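Local coordinates for protein Alpha/beta hydrolase (Legionella pneumophila subsp. pneumophila str. Philadelphia 1, PDB 4EZI) that is of unknown function but has the alpha/beta-hydrolase fold and may hydrolyse esters, perhaps as a triacylglycerol lipase, at residues 14-19 with 40-45; 48-53 with 141-146; 62-67 with 110-115; 74-79 with 157-162; 116-121 with 135-140. All blocks are in the same frame, centred on the assembly; numbering follows the deposited sequence.

How the contacts relate
All five contacts belong to the N-terminal half of the chain, in one alpha/beta-hydrolase domain. Contact 1, at the edge strand 8-17, and contact 4, where strand 74-80 meets the chain after helix 134-154, are only partly buried; contacts 2, 3 and 5 are buried. Contacts 1 and 3 are antiparallel strand pairs held by backbone hydrogen bonds, and they join directly through Gln42 O to Met66 N (2.9 Å). Contacts 2 and 5 share helix 134-154, their centres about 7 Å apart, and rely on side chains and single waters instead. Contact 4 mixes two straight backbone bonds with apolar packing, and meets contact 3 through Met112 N and Gly75 O.

Contact 1: residues 14-19 with 40-45; sequences LGEFSR and DLQLYK
Phe17 and Leu41 form a hydrogen-bonded pair of this antiparallel contact: Phe17 N gives a hydrogen bond to Leu41 O (2.8 Å), and Leu41 N returns one to Phe17 O (2.9 Å). Their side chains lie alongside each other, pointing the same way, with ring atom CD2 of Phe17 4.1 Å from CD1 of Leu41. With CG opposite the backbone N (chi1 -172°) the ring leads away from the partner strand, and Phe17 CB rests on both methyls of Leu43. Farther along, Leu43 N binds Gly15 O at 3.0 Å.

Leu43 O is gripped twice, from opposite faces of its carbonyl plane: Leu14 N arrives at 2.9 Å in a nearly straight bond (176°), and the side-chain amide of Gln42 curls onto this carbonyl of the next residue through NE2 at 3.0 Å. A bend at chi2 (68°) brings that amide round.

At the other end, where helix 19-27 begins, Asp40 OD1 accepts from Arg19 N at 2.8 Å, met nearly along its C-O axis. The N-cap residue Ser18 uses its own OG on Thr21, and Leu102 of helix 99-108 backs Phe17, Leu41 and Leu43. Chemically, an edge strand is thus fixed by backbone bonds and one apolar face, while a carboxylate on a first-turn amide would probably be stabilised as the anion by the helix start.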
# COMPACT_ATOMS: atom_id res chain seq x y z
N LEU A 14 8.35 -0.52 21.26
CA LEU A 14 7.14 0.26 21.51
C LEU A 14 6.18 -0.42 22.46
O LEU A 14 5.03 -0.00 22.57
CB LEU A 14 6.39 0.55 20.20
CG LEU A 14 7.08 1.41 19.18
CD1 LEU A 14 6.16 1.58 17.96
CD2 LEU A 14 7.48 2.75 19.71
N GLY A 15 6.61 -1.46 23.14
CA GLY A 15 5.74 -2.15 24.05
C GLY A 15 4.96 -3.24 23.34
O GLY A 15 5.24 -3.60 22.19
N GLU A 16 3.98 -3.77 24.05
CA GLU A 16 3.18 -4.86 23.55
C GLU A 16 1.84 -4.42 22.97
O GLU A 16 1.39 -3.28 23.17
CB GLU A 16 2.99 -5.91 24.63
CG GLU A 16 4.34 -6.49 25.04
CD GLU A 16 4.22 -7.72 25.92
OE1 GLU A 16 3.08 -8.06 26.36
OE2 GLU A 16 5.28 -8.33 26.21
N PHE A 17 1.26 -5.34 22.21
CA PHE A 17 -0.07 -5.20 21.67
C PHE A 17 -0.81 -6.49 22.01
O PHE A 17 -0.57 -7.54 21.40
CB PHE A 17 -0.01 -4.96 20.16
CG PHE A 17 -1.34 -4.61 19.55
CD1 PHE A 17 -1.92 -3.38 19.78
CD2 PHE A 17 -2.01 -5.53 18.76
CE1 PHE A 17 -3.15 -3.08 19.22
CE2 PHE A 17 -3.24 -5.23 18.22
CZ PHE A 17 -3.80 -4.00 18.45
N SER A 18 -1.67 -6.41 23.01
CA SER A 18 -2.26 -7.59 23.61
C SER A 18 -3.41 -8.19 22.82
O SER A 18 -4.07 -7.53 22.03
CB SER A 18 -2.76 -7.26 25.02
OG SER A 18 -3.97 -6.54 24.92
N ARG A 19 -3.67 -9.46 23.11
CA ARG A 19 -4.84 -10.19 22.62
C ARG A 19 -6.11 -9.42 22.86
O ARG A 19 -7.01 -9.36 22.03
CB ARG A 19 -4.97 -11.52 23.38
CG ARG A 19 -3.86 -12.52 23.06
CD ARG A 19 -3.80 -13.65 24.05
NE ARG A 19 -4.85 -14.60 23.74
CZ ARG A 19 -4.65 -15.91 23.68
NH1 ARG A 19 -3.45 -16.40 23.95
NH2 ARG A 19 -5.66 -16.73 23.38
N ASP A 40 -0.31 -12.39 21.86
CA ASP A 40 0.11 -11.02 22.11
C ASP A 40 1.30 -10.72 21.18
O ASP A 40 2.04 -11.63 20.82
CB ASP A 40 0.52 -10.85 23.59
CG ASP A 40 -0.51 -11.36 24.54
OD1 ASP A 40 -1.64 -10.89 24.49
OD2 ASP A 40 -0.20 -12.25 25.37
N LEU A 41 1.49 -9.45 20.82
CA LEU A 41 2.63 -9.06 19.96
C LEU A 41 3.59 -8.15 20.70
O LEU A 41 3.15 -7.34 21.54
CB LEU A 41 2.17 -8.32 18.69
CG LEU A 41 0.95 -8.87 17.96
CD1 LEU A 41 0.60 -7.98 16.77
CD2 LEU A 41 1.21 -10.32 17.53
N GLN A 42 4.88 -8.24 20.37
CA GLN A 42 5.86 -7.21 20.72
C GLN A 42 6.07 -6.33 19.48
O GLN A 42 6.25 -6.83 18.36
CB GLN A 42 7.18 -7.85 21.13
CG GLN A 42 8.37 -6.86 21.31
CD GLN A 42 8.25 -5.90 22.48
OE1 GLN A 42 8.04 -6.33 23.61
NE2 GLN A 42 8.41 -4.59 22.22
N LEU A 43 6.06 -5.01 19.70
CA LEU A 43 6.18 -4.03 18.64
C LEU A 43 7.52 -3.32 18.66
O LEU A 43 8.01 -2.95 19.74
CB LEU A 43 5.08 -2.96 18.80
CG LEU A 43 3.64 -3.39 18.90
CD1 LEU A 43 2.71 -2.17 18.94
CD2 LEU A 43 3.28 -4.23 17.75
N TYR A 44 8.04 -3.05 17.46
CA TYR A 44 9.24 -2.27 17.24
C TYR A 44 9.00 -1.28 16.12
O TYR A 44 8.42 -1.64 15.08
CB TYR A 44 10.41 -3.15 16.85
CG TYR A 44 10.89 -4.05 17.96
CD1 TYR A 44 11.76 -3.57 18.93
CD2 TYR A 44 10.49 -5.37 18.03
CE1 TYR A 44 12.22 -4.39 19.95
CE2 TYR A 44 10.93 -6.19 19.09
CZ TYR A 44 11.78 -5.67 20.04
OH TYR A 44 12.23 -6.49 21.06
N LYS A 45 9.46 -0.05 16.30
CA LYS A 45 9.61 0.89 15.19
C LYS A 45 11.06 0.83 14.72
O LYS A 45 11.98 0.92 15.56
CB LYS A 45 9.24 2.32 15.62
CG LYS A 45 9.61 3.39 14.59
CD LYS A 45 8.93 4.74 14.90
CE LYS A 45 9.55 5.46 16.02
NZ LYS A 45 10.85 5.89 15.56

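Contact 2: residues 48-53 with 141-146; sequences YKTQSP and SIDMLF
Thr50 and Asp143 make the direct polar link between strand 41-51 and helix 134-154. Thr50 OG1 donates to Asp143 OD2 at 2.6 Å, using the lone pair of that oxygen directed away from OD1. The threonine hydroxyl is placed there by a chi1 of -165°, which sets OG1 opposite the backbone N. A water adds a second, bridging path: it donates to Asp143 OD2 at 2.6 Å and accepts a weak bond from Gln51 N. Two donors therefore converge on one carboxylate oxygen, an environment that would tend to keep Asp143 ionised.

The aromatic interactions belong to Tyr48 and selenomethionine Met144. Met144 CA sits over the middle of the Tyr48 ring, 3.8 Å from the centroid and 13° off the normal, a CH-pi contact made by the helix backbone itself. The selenium approaches the same ring obliquely in a Met-aromatic contact, with Met144 SE 3.4 Å from Tyr48 CE1. The Met144 chain bends at chi2 (75°), the two side chains crossing at about a right angle.

Apolar contact is completed by Asp143 CB, 3.6 Å from Tyr48 CE2, the carboxylate plane standing steeply to the ring.

The strand runs nearly antiparallel to the helix segment, their axes 8.1 Å apart. Beyond the ring, Tyr48 OH makes a weak hydrogen bond to Ser140 O, one helical turn before Met144. Met144 packs on Val64 of strand 57-67 and Val114 of strand 112-116, and Ile142, on another side of the helix, meets helix 170-185.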
# COMPACT_ATOMS: atom_id res chain seq x y z
N TYR A 48 15.59 2.28 8.51
CA TYR A 48 16.35 1.47 7.59
C TYR A 48 16.78 2.28 6.38
O TYR A 48 16.17 3.29 6.00
CB TYR A 48 15.55 0.23 7.17
CG TYR A 48 14.33 0.54 6.33
CD1 TYR A 48 13.13 0.94 6.92
CD2 TYR A 48 14.39 0.48 4.93
CE1 TYR A 48 12.02 1.22 6.16
CE2 TYR A 48 13.28 0.78 4.17
CZ TYR A 48 12.09 1.12 4.77
OH TYR A 48 10.97 1.42 4.02
N LYS A 49 17.83 1.79 5.73
CA LYS A 49 18.40 2.42 4.53
C LYS A 49 17.63 2.03 3.28
O LYS A 49 17.36 0.85 3.04
CB LYS A 49 19.85 1.97 4.32
CG LYS A 49 20.77 2.35 5.42
CD LYS A 49 22.19 1.86 5.13
CE LYS A 49 23.15 2.34 6.18
NZ LYS A 49 24.53 1.86 5.88
N THR A 50 17.36 3.02 2.45
CA THR A 50 16.73 2.77 1.17
C THR A 50 17.06 3.92 0.21
O THR A 50 17.75 4.86 0.59
CB THR A 50 15.21 2.52 1.36
OG1 THR A 50 14.63 1.94 0.20
CG2 THR A 50 14.46 3.80 1.76
N GLN A 51 16.60 3.86 -1.03
CA GLN A 51 16.91 4.90 -2.02
C GLN A 51 15.77 5.88 -2.22
O GLN A 51 14.59 5.51 -2.29
CB GLN A 51 17.27 4.26 -3.36
CG GLN A 51 18.54 3.44 -3.34
CD GLN A 51 19.77 4.29 -3.05
OE1 GLN A 51 20.39 4.18 -1.99
NE2 GLN A 51 20.10 5.15 -3.99
N SER A 52 16.11 7.14 -2.38
CA SER A 52 15.12 8.19 -2.65
C SER A 52 14.73 8.17 -4.14
O SER A 52 15.37 7.51 -4.94
CB SER A 52 15.71 9.54 -2.33
OG SER A 52 16.75 9.86 -3.24
N PRO A 53 13.72 8.97 -4.54
CA PRO A 53 13.38 9.08 -5.96
C PRO A 53 14.56 9.54 -6.83
O PRO A 53 14.60 9.17 -7.99
CB PRO A 53 12.22 10.09 -5.97
CG PRO A 53 11.55 9.89 -4.64
CD PRO A 53 12.72 9.67 -3.70
N SER A 141 9.53 -0.78 0.17
CA SER A 141 8.85 -1.88 0.81
C SER A 141 9.77 -3.11 0.91
O SER A 141 9.79 -3.80 1.93
CB SER A 141 7.57 -2.20 0.04
OG SER A 141 6.64 -1.14 0.09
N ILE A 142 10.55 -3.38 -0.14
CA ILE A 142 11.51 -4.49 -0.09
C ILE A 142 12.58 -4.26 0.98
O ILE A 142 12.93 -5.15 1.76
CB ILE A 142 12.14 -4.74 -1.46
CG1 ILE A 142 11.07 -5.28 -2.41
CG2 ILE A 142 13.34 -5.68 -1.32
CD1 ILE A 142 11.51 -5.37 -3.87
N ASP A 143 13.11 -3.04 1.00
CA ASP A 143 14.17 -2.73 1.97
C ASP A 143 13.65 -2.81 3.41
O ASP A 143 14.38 -3.24 4.30
CB ASP A 143 14.80 -1.38 1.66
CG ASP A 143 15.63 -1.42 0.36
OD1 ASP A 143 16.05 -2.52 -0.05
OD2 ASP A 143 15.88 -0.32 -0.21
N MSE A 144 12.40 -2.41 3.63
CA MSE A 144 11.76 -2.59 4.94
C MSE A 144 11.72 -4.07 5.33
O MSE A 144 12.04 -4.44 6.45
CB MSE A 144 10.34 -2.01 4.90
CG MSE A 144 9.53 -2.29 6.15
SE MSE A 144 10.05 -1.19 7.64
CE MSE A 144 9.15 -2.24 8.98
N LEU A 145 11.34 -4.93 4.40
CA LEU A 145 11.27 -6.36 4.64
C LEU A 145 12.63 -6.89 5.04
O LEU A 145 12.76 -7.64 6.03
CB LEU A 145 10.71 -7.08 3.41
CG LEU A 145 10.73 -8.61 3.48
CD1 LEU A 145 9.88 -9.15 4.62
CD2 LEU A 145 10.31 -9.17 2.11
N PHE A 146 13.67 -6.53 4.29
CA PHE A 146 15.01 -7.01 4.61
C PHE A 146 15.45 -6.52 5.99
O PHE A 146 16.06 -7.27 6.77
CB PHE A 146 16.02 -6.58 3.55
CG PHE A 146 15.81 -7.22 2.21
CD1 PHE A 146 15.18 -8.44 2.08
CD2 PHE A 146 16.25 -6.59 1.07
CE1 PHE A 146 15.00 -9.01 0.82
CE2 PHE A 146 16.08 -7.15 -0.17
CZ PHE A 146 15.46 -8.35 -0.30
O HOH W 1 16.63 1.03 -2.31

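Contact 3: residues 62-67 with 110-115; sequences GLVAMP and GYMTVM
Leu63 and Met115 exchange a pair of backbone hydrogen bonds, and Ala65 and Thr113 exchange another, so four N-H groups and four carbonyls are satisfied between these two antiparallel strands. Leu63 N reaches Met115 O and Met115 N reaches Leu63 O, each at 2.9 Å. In the second pair, both Ala65 N to Thr113 O and Thr113 N to Ala65 O lie in the carbonyl plane of the acceptor, whereas Leu63 N is tilted from the plane of Met115 O. Three of the same carbonyls also receive CA-H contacts; that from Val64 CA to Thr113 O measures 3.4 Å.

Val64 and Val114 form the intervening non-hydrogen-bonded pair, and the outward backbone groups of Val64 are claimed by Tyr44 of strand 41-51. Met66 likewise bonds back to Gln42, and Met112 N to Gly75 O. Thr113 OG1 turns along its own chain and donates to Tyr111 O at 3.1 Å, from well above that carbonyl plane. Pro67 has no N-H to give; its CD lies 3.5 Å from the same Tyr111 O.

Two selenomethionines lie side by side near this end, pointing the same way, with Met66 CE 4.1 Å from Met112 SE. Met112 CG, set opposite its backbone N (chi1 179°), also meets Val64 CG1 at 4.1 Å.

The pair stands between strands 41-51 and 74-80. Leu63, Ala65, Thr113 and Met115 face helix 99-108 or the loop leading into it, whereas Val64, Met66 and Val114 pack against helix 134-154.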
# COMPACT_ATOMS: atom_id res chain seq x y z
N GLY A 62 9.23 2.17 9.70
CA GLY A 62 8.09 1.30 9.66
C GLY A 62 7.95 0.52 10.94
O GLY A 62 8.75 0.73 11.89
N LEU A 63 6.93 -0.33 11.01
CA LEU A 63 6.59 -1.12 12.17
C LEU A 63 6.87 -2.59 11.92
O LEU A 63 6.55 -3.12 10.86
CB LEU A 63 5.10 -0.96 12.47
CG LEU A 63 4.62 -1.49 13.83
CD1 LEU A 63 5.15 -0.64 14.99
CD2 LEU A 63 3.10 -1.53 13.86
N VAL A 64 7.40 -3.26 12.95
CA VAL A 64 7.49 -4.72 12.97
C VAL A 64 6.79 -5.22 14.23
O VAL A 64 7.03 -4.74 15.33
CB VAL A 64 8.95 -5.22 12.97
CG1 VAL A 64 8.99 -6.74 12.97
CG2 VAL A 64 9.71 -4.64 11.79
N ALA A 65 5.90 -6.20 14.08
CA ALA A 65 5.15 -6.79 15.18
C ALA A 65 5.37 -8.29 15.20
O ALA A 65 5.14 -8.96 14.19
CB ALA A 65 3.67 -6.48 15.03
N MSE A 66 5.84 -8.80 16.33
CA MSE A 66 6.26 -10.19 16.50
C MSE A 66 5.36 -10.90 17.51
O MSE A 66 5.39 -10.56 18.70
CB MSE A 66 7.72 -10.26 17.00
CG MSE A 66 8.72 -9.77 15.98
SE MSE A 66 10.51 -9.61 16.74
CE MSE A 66 11.49 -9.01 15.17
N PRO A 67 4.60 -11.92 17.06
CA PRO A 67 3.89 -12.77 18.02
C PRO A 67 4.83 -13.33 19.08
O PRO A 67 5.90 -13.84 18.78
CB PRO A 67 3.31 -13.88 17.14
CG PRO A 67 3.14 -13.25 15.79
CD PRO A 67 4.28 -12.28 15.66
N GLY A 110 -1.06 -15.02 13.38
CA GLY A 110 0.23 -15.43 13.93
C GLY A 110 1.45 -15.14 13.07
O GLY A 110 2.48 -15.75 13.26
N TYR A 111 1.35 -14.16 12.17
CA TYR A 111 2.45 -13.79 11.32
C TYR A 111 3.23 -12.64 11.93
O TYR A 111 2.67 -11.75 12.59
CB TYR A 111 1.96 -13.38 9.93
CG TYR A 111 1.10 -14.40 9.19
CD1 TYR A 111 1.29 -15.77 9.34
CD2 TYR A 111 0.09 -13.99 8.34
CE1 TYR A 111 0.51 -16.69 8.65
CE2 TYR A 111 -0.69 -14.88 7.66
CZ TYR A 111 -0.49 -16.24 7.82
OH TYR A 111 -1.28 -17.12 7.11
N MSE A 112 4.54 -12.64 11.70
CA MSE A 112 5.35 -11.46 11.92
C MSE A 112 4.94 -10.41 10.90
O MSE A 112 5.05 -10.66 9.70
CB MSE A 112 6.84 -11.79 11.83
CG MSE A 112 7.70 -10.53 12.03
SE MSE A 112 9.59 -10.93 12.15
CE MSE A 112 10.20 -10.08 10.57
N THR A 113 4.39 -9.30 11.38
CA THR A 113 3.71 -8.32 10.55
C THR A 113 4.65 -7.13 10.35
O THR A 113 5.09 -6.50 11.32
CB THR A 113 2.34 -7.97 11.18
OG1 THR A 113 1.57 -9.17 11.32
CG2 THR A 113 1.58 -6.97 10.34
N VAL A 114 4.97 -6.85 9.09
CA VAL A 114 5.98 -5.87 8.69
C VAL A 114 5.27 -4.82 7.86
O VAL A 114 4.64 -5.15 6.88
CB VAL A 114 7.08 -6.56 7.87
CG1 VAL A 114 8.08 -5.59 7.34
CG2 VAL A 114 7.77 -7.65 8.73
N MSE A 115 5.36 -3.55 8.28
CA MSE A 115 4.54 -2.49 7.71
C MSE A 115 5.40 -1.26 7.44
O MSE A 115 5.71 -0.49 8.36
CB MSE A 115 3.40 -2.14 8.66
CG MSE A 115 2.57 -3.33 9.07
SE MSE A 115 1.07 -2.86 10.19
CE MSE A 115 -0.01 -2.03 8.87

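Contact 4: residues 74-79 with 157-162; sequences VGIISY and YPISDK
Val74 and Ser160 are joined at the tight part of this contact: Ser160 N donates to Val74 O at 2.8 Å in a nearly straight bond (167°), although it comes from above the carbonyl plane. Two residues beyond Val74, Ile76 N binds Lys162 O at 3.0 Å, straighter still at 173°. Between these bonds Gly75 passes close to the turning chain, its CA 3.5 Å from both Ser160 OG and Lys162 O. That turn is held from within, since Ser160 OG accepts from Lys162 N at 3.1 Å, an ST turn spanning the corner at Asp161.

The apolar part is also close. The delta methyls of Ile76 and Ile159 meet at 3.8 Å as their side chains cross; Ile159 reaches there with CG1 lodged between its backbone N and carbonyl carbon (chi1 48°). Val74 puts both methyls near the phenol end of Tyr157, with CG2 3.7 Å from OH, while that hydroxyl is hydrogen-bonded to Pro67 O.

Toward the outside the contact slackens. Pro158 and Asp161 are exposed, Pro158 contributing little beyond its carbonyl beside Val74 CB. The Lys162 chain bends at chi2 and leads away from strand 74-80, its NZ held by the carbonyls of Phe369 and Gln372 near the C-terminal end.

Strand 112-116, helix 134-154 and parallel strand 162-168 form a right-handed beta-alpha-beta crossover, as in the alpha/beta-hydrolase fold, passing over strand 74-80, which lies between the two strands; strand 162-168 enters the sheet through this corner.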
# COMPACT_ATOMS: atom_id res chain seq x y z
N VAL A 74 6.99 -19.15 12.38
CA VAL A 74 6.37 -17.87 12.08
C VAL A 74 6.68 -17.40 10.68
O VAL A 74 7.82 -17.17 10.32
CB VAL A 74 6.81 -16.80 13.12
CG1 VAL A 74 6.17 -15.46 12.82
CG2 VAL A 74 6.46 -17.25 14.53
N GLY A 75 5.64 -17.25 9.88
CA GLY A 75 5.73 -16.64 8.55
C GLY A 75 5.73 -15.12 8.66
O GLY A 75 5.34 -14.56 9.69
N ILE A 76 6.15 -14.45 7.59
CA ILE A 76 6.15 -12.99 7.52
C ILE A 76 5.09 -12.50 6.56
O ILE A 76 4.98 -13.02 5.47
CB ILE A 76 7.53 -12.45 7.05
CG1 ILE A 76 8.62 -12.83 8.05
CG2 ILE A 76 7.53 -10.94 6.85
CD1 ILE A 76 10.03 -12.44 7.60
N ILE A 77 4.33 -11.49 6.99
CA ILE A 77 3.43 -10.78 6.09
C ILE A 77 3.90 -9.33 6.00
O ILE A 77 4.12 -8.68 7.03
CB ILE A 77 1.96 -10.93 6.52
CG1 ILE A 77 0.98 -10.40 5.45
CG2 ILE A 77 1.68 -10.35 7.89
CD1 ILE A 77 0.64 -8.95 5.53
N SER A 78 4.13 -8.87 4.77
CA SER A 78 4.47 -7.47 4.52
C SER A 78 3.19 -6.81 4.06
O SER A 78 2.66 -7.17 3.01
CB SER A 78 5.58 -7.38 3.45
OG SER A 78 6.00 -6.05 3.22
N TYR A 79 2.71 -5.85 4.84
CA TYR A 79 1.48 -5.16 4.58
C TYR A 79 1.77 -3.69 4.23
O TYR A 79 2.33 -2.96 5.05
CB TYR A 79 0.51 -5.22 5.79
CG TYR A 79 -0.82 -4.61 5.42
CD1 TYR A 79 -1.05 -3.24 5.57
CD2 TYR A 79 -1.79 -5.38 4.81
CE1 TYR A 79 -2.25 -2.68 5.18
CE2 TYR A 79 -2.98 -4.83 4.37
CZ TYR A 79 -3.20 -3.48 4.55
OH TYR A 79 -4.39 -2.93 4.12
N TYR A 157 14.70 -14.47 16.71
CA TYR A 157 13.29 -14.78 16.51
C TYR A 157 13.24 -15.64 15.28
O TYR A 157 13.47 -15.15 14.21
CB TYR A 157 12.52 -13.49 16.29
CG TYR A 157 11.01 -13.64 16.30
CD1 TYR A 157 10.33 -13.81 17.49
CD2 TYR A 157 10.29 -13.67 15.11
CE1 TYR A 157 8.96 -13.93 17.52
CE2 TYR A 157 8.93 -13.80 15.13
CZ TYR A 157 8.27 -13.93 16.33
OH TYR A 157 6.90 -14.07 16.32
N PRO A 158 12.98 -16.95 15.43
CA PRO A 158 13.07 -17.71 14.19
C PRO A 158 11.81 -17.53 13.37
O PRO A 158 10.74 -17.49 13.88
CB PRO A 158 13.21 -19.15 14.67
CG PRO A 158 12.52 -19.14 15.99
CD PRO A 158 13.01 -17.85 16.59
N ILE A 159 12.02 -17.46 12.09
CA ILE A 159 10.96 -17.30 11.13
C ILE A 159 11.07 -18.45 10.16
O ILE A 159 12.13 -19.07 10.02
CB ILE A 159 11.11 -15.94 10.42
CG1 ILE A 159 12.56 -15.74 9.96
CG2 ILE A 159 10.72 -14.77 11.34
CD1 ILE A 159 12.73 -14.68 8.93
N SER A 160 9.97 -18.75 9.50
CA SER A 160 9.95 -19.75 8.43
C SER A 160 10.29 -19.05 7.12
O SER A 160 10.66 -17.87 7.11
CB SER A 160 8.58 -20.38 8.34
OG SER A 160 7.66 -19.45 7.80
N ASP A 161 10.17 -19.78 6.02
CA ASP A 161 10.34 -19.19 4.69
C ASP A 161 9.01 -18.74 4.07
O ASP A 161 8.99 -18.30 2.91
CB ASP A 161 11.14 -20.13 3.77
CG ASP A 161 12.63 -20.24 4.19
OD1 ASP A 161 13.26 -19.21 4.53
OD2 ASP A 161 13.17 -21.37 4.15
N LYS A 162 7.92 -18.83 4.81
CA LYS A 162 6.62 -18.35 4.31
C LYS A 162 6.63 -16.81 4.30
O LYS A 162 6.98 -16.17 5.29
CB LYS A 162 5.46 -18.83 5.16
CG LYS A 162 5.23 -20.36 5.15
CD LYS A 162 4.55 -20.84 3.88
CE LYS A 162 4.21 -22.34 3.94
NZ LYS A 162 3.55 -22.82 2.69

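Contact 5: residues 116-121 with 135-140; sequences PDYLGL and ETLASS
This is a buried, largely apolar contact between the loop after strand 112-116 and the first turns of helix 134-154, with one water as its polar link. Its clearest element is a CH-pi interaction: Leu137 CD2 stands over the centre of the Tyr118 ring, 3.7 Å from the centroid and only 5° off the normal. All six ring carbons lie within about 4.0 Å of that methyl, so a single methyl is centred over one face of the ring.

Beside it, Leu119 crosses Thr136 at about a right angle, and its CD1 comes 3.8 Å from Thr136 CB. The type II turn from Tyr118 to Leu121 presents these two loop side chains to the helix from adjoining positions.

The polar route runs through a water that accepts from Leu119 N at 2.8 Å and donates to Ser140 OG at 2.9 Å. Ser140 OG in turn donates to Thr136 O at 2.7 Å, tilted somewhat from that carbonyl plane. A chi1 of 67° folds the hydroxyl back along the helix for this bond. Thr136 O thereby takes two donors, Ser140 N as well as OG.

Tyr118 continues past the contact to hydrogen-bond His81 O and Ser174 OG through its hydroxyl, and its ring also meets the rings of His81 and His129. The Tyr118 side chain packs on Glu170, within the GxSxG sequence of the probable nucleophile elbow, which places it among helix 134-154, helix 170-185 and the end of strand 74-80.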
# COMPACT_ATOMS: atom_id res chain seq x y z
N PRO A 116 5.78 -1.02 6.18
CA PRO A 116 6.55 0.19 5.88
C PRO A 116 5.69 1.45 6.04
O PRO A 116 4.50 1.43 5.71
CB PRO A 116 6.96 0.02 4.42
CG PRO A 116 5.90 -0.89 3.85
CD PRO A 116 5.56 -1.84 4.97
N ASP A 117 6.31 2.56 6.42
CA ASP A 117 5.61 3.84 6.41
C ASP A 117 5.52 4.47 5.03
O ASP A 117 4.59 5.23 4.76
CB ASP A 117 6.27 4.86 7.36
CG ASP A 117 6.14 4.51 8.82
OD1 ASP A 117 5.27 3.71 9.21
OD2 ASP A 117 6.91 5.10 9.61
N TYR A 118 6.52 4.19 4.20
CA TYR A 118 6.80 4.80 2.88
C TYR A 118 7.65 6.07 3.04
O TYR A 118 7.70 6.72 4.09
CB TYR A 118 5.58 5.18 2.06
CG TYR A 118 4.60 4.09 1.73
CD1 TYR A 118 4.97 2.79 1.53
CD2 TYR A 118 3.27 4.43 1.52
CE1 TYR A 118 4.03 1.82 1.19
CE2 TYR A 118 2.35 3.48 1.15
CZ TYR A 118 2.71 2.16 0.99
OH TYR A 118 1.77 1.21 0.60
N LEU A 119 8.34 6.43 1.97
CA LEU A 119 9.10 7.67 1.92
C LEU A 119 8.21 8.88 2.10
O LEU A 119 7.04 8.90 1.69
CB LEU A 119 9.84 7.77 0.59
CG LEU A 119 10.85 6.67 0.29
CD1 LEU A 119 11.58 7.00 -1.02
CD2 LEU A 119 11.84 6.46 1.43
N GLY A 120 8.77 9.91 2.72
CA GLY A 120 8.07 11.15 2.96
C GLY A 120 7.10 11.12 4.13
O GLY A 120 6.43 12.12 4.40
N LEU A 121 7.01 9.98 4.81
CA LEU A 121 6.08 9.80 5.92
C LEU A 121 6.87 9.24 7.11
O LEU A 121 8.03 8.83 6.99
CB LEU A 121 4.93 8.88 5.54
CG LEU A 121 4.12 9.33 4.33
CD1 LEU A 121 3.17 8.22 3.89
CD2 LEU A 121 3.35 10.63 4.57
N GLU A 135 8.63 2.93 -8.55
CA GLU A 135 10.01 2.57 -8.27
C GLU A 135 10.31 2.55 -6.78
O GLU A 135 10.92 1.61 -6.26
CB GLU A 135 10.93 3.54 -8.98
CG GLU A 135 12.42 3.36 -8.72
CD GLU A 135 12.97 2.00 -9.06
OE1 GLU A 135 12.54 1.41 -10.09
OE2 GLU A 135 13.88 1.52 -8.31
N THR A 136 9.94 3.63 -6.09
CA THR A 136 10.25 3.78 -4.68
C THR A 136 9.22 3.10 -3.77
O THR A 136 9.59 2.70 -2.67
CB THR A 136 10.50 5.23 -4.25
OG1 THR A 136 9.39 6.04 -4.63
CG2 THR A 136 11.81 5.78 -4.83
N LEU A 137 7.97 2.97 -4.17
CA LEU A 137 7.06 2.14 -3.37
C LEU A 137 7.61 0.71 -3.30
O LEU A 137 7.65 0.08 -2.25
CB LEU A 137 5.65 2.16 -3.91
CG LEU A 137 4.85 3.44 -3.65
CD1 LEU A 137 3.52 3.44 -4.40
CD2 LEU A 137 4.64 3.71 -2.14
N ALA A 138 8.11 0.21 -4.43
CA ALA A 138 8.66 -1.15 -4.47
C ALA A 138 9.94 -1.24 -3.64
O ALA A 138 10.08 -2.11 -2.77
CB ALA A 138 8.92 -1.56 -5.94
N SER A 139 10.91 -0.36 -3.89
CA SER A 139 12.18 -0.49 -3.21
C SER A 139 12.06 -0.21 -1.72
O SER A 139 12.67 -0.91 -0.90
CB SER A 139 13.24 0.44 -3.84
OG SER A 139 12.84 1.79 -3.87
N SER A 140 11.27 0.79 -1.32
CA SER A 140 11.11 1.09 0.09
C SER A 140 10.44 -0.07 0.83
O SER A 140 10.78 -0.33 1.99
CB SER A 140 10.36 2.41 0.33
OG SER A 140 9.01 2.32 -0.08
O HOH W 2 7.80 4.93 -0.38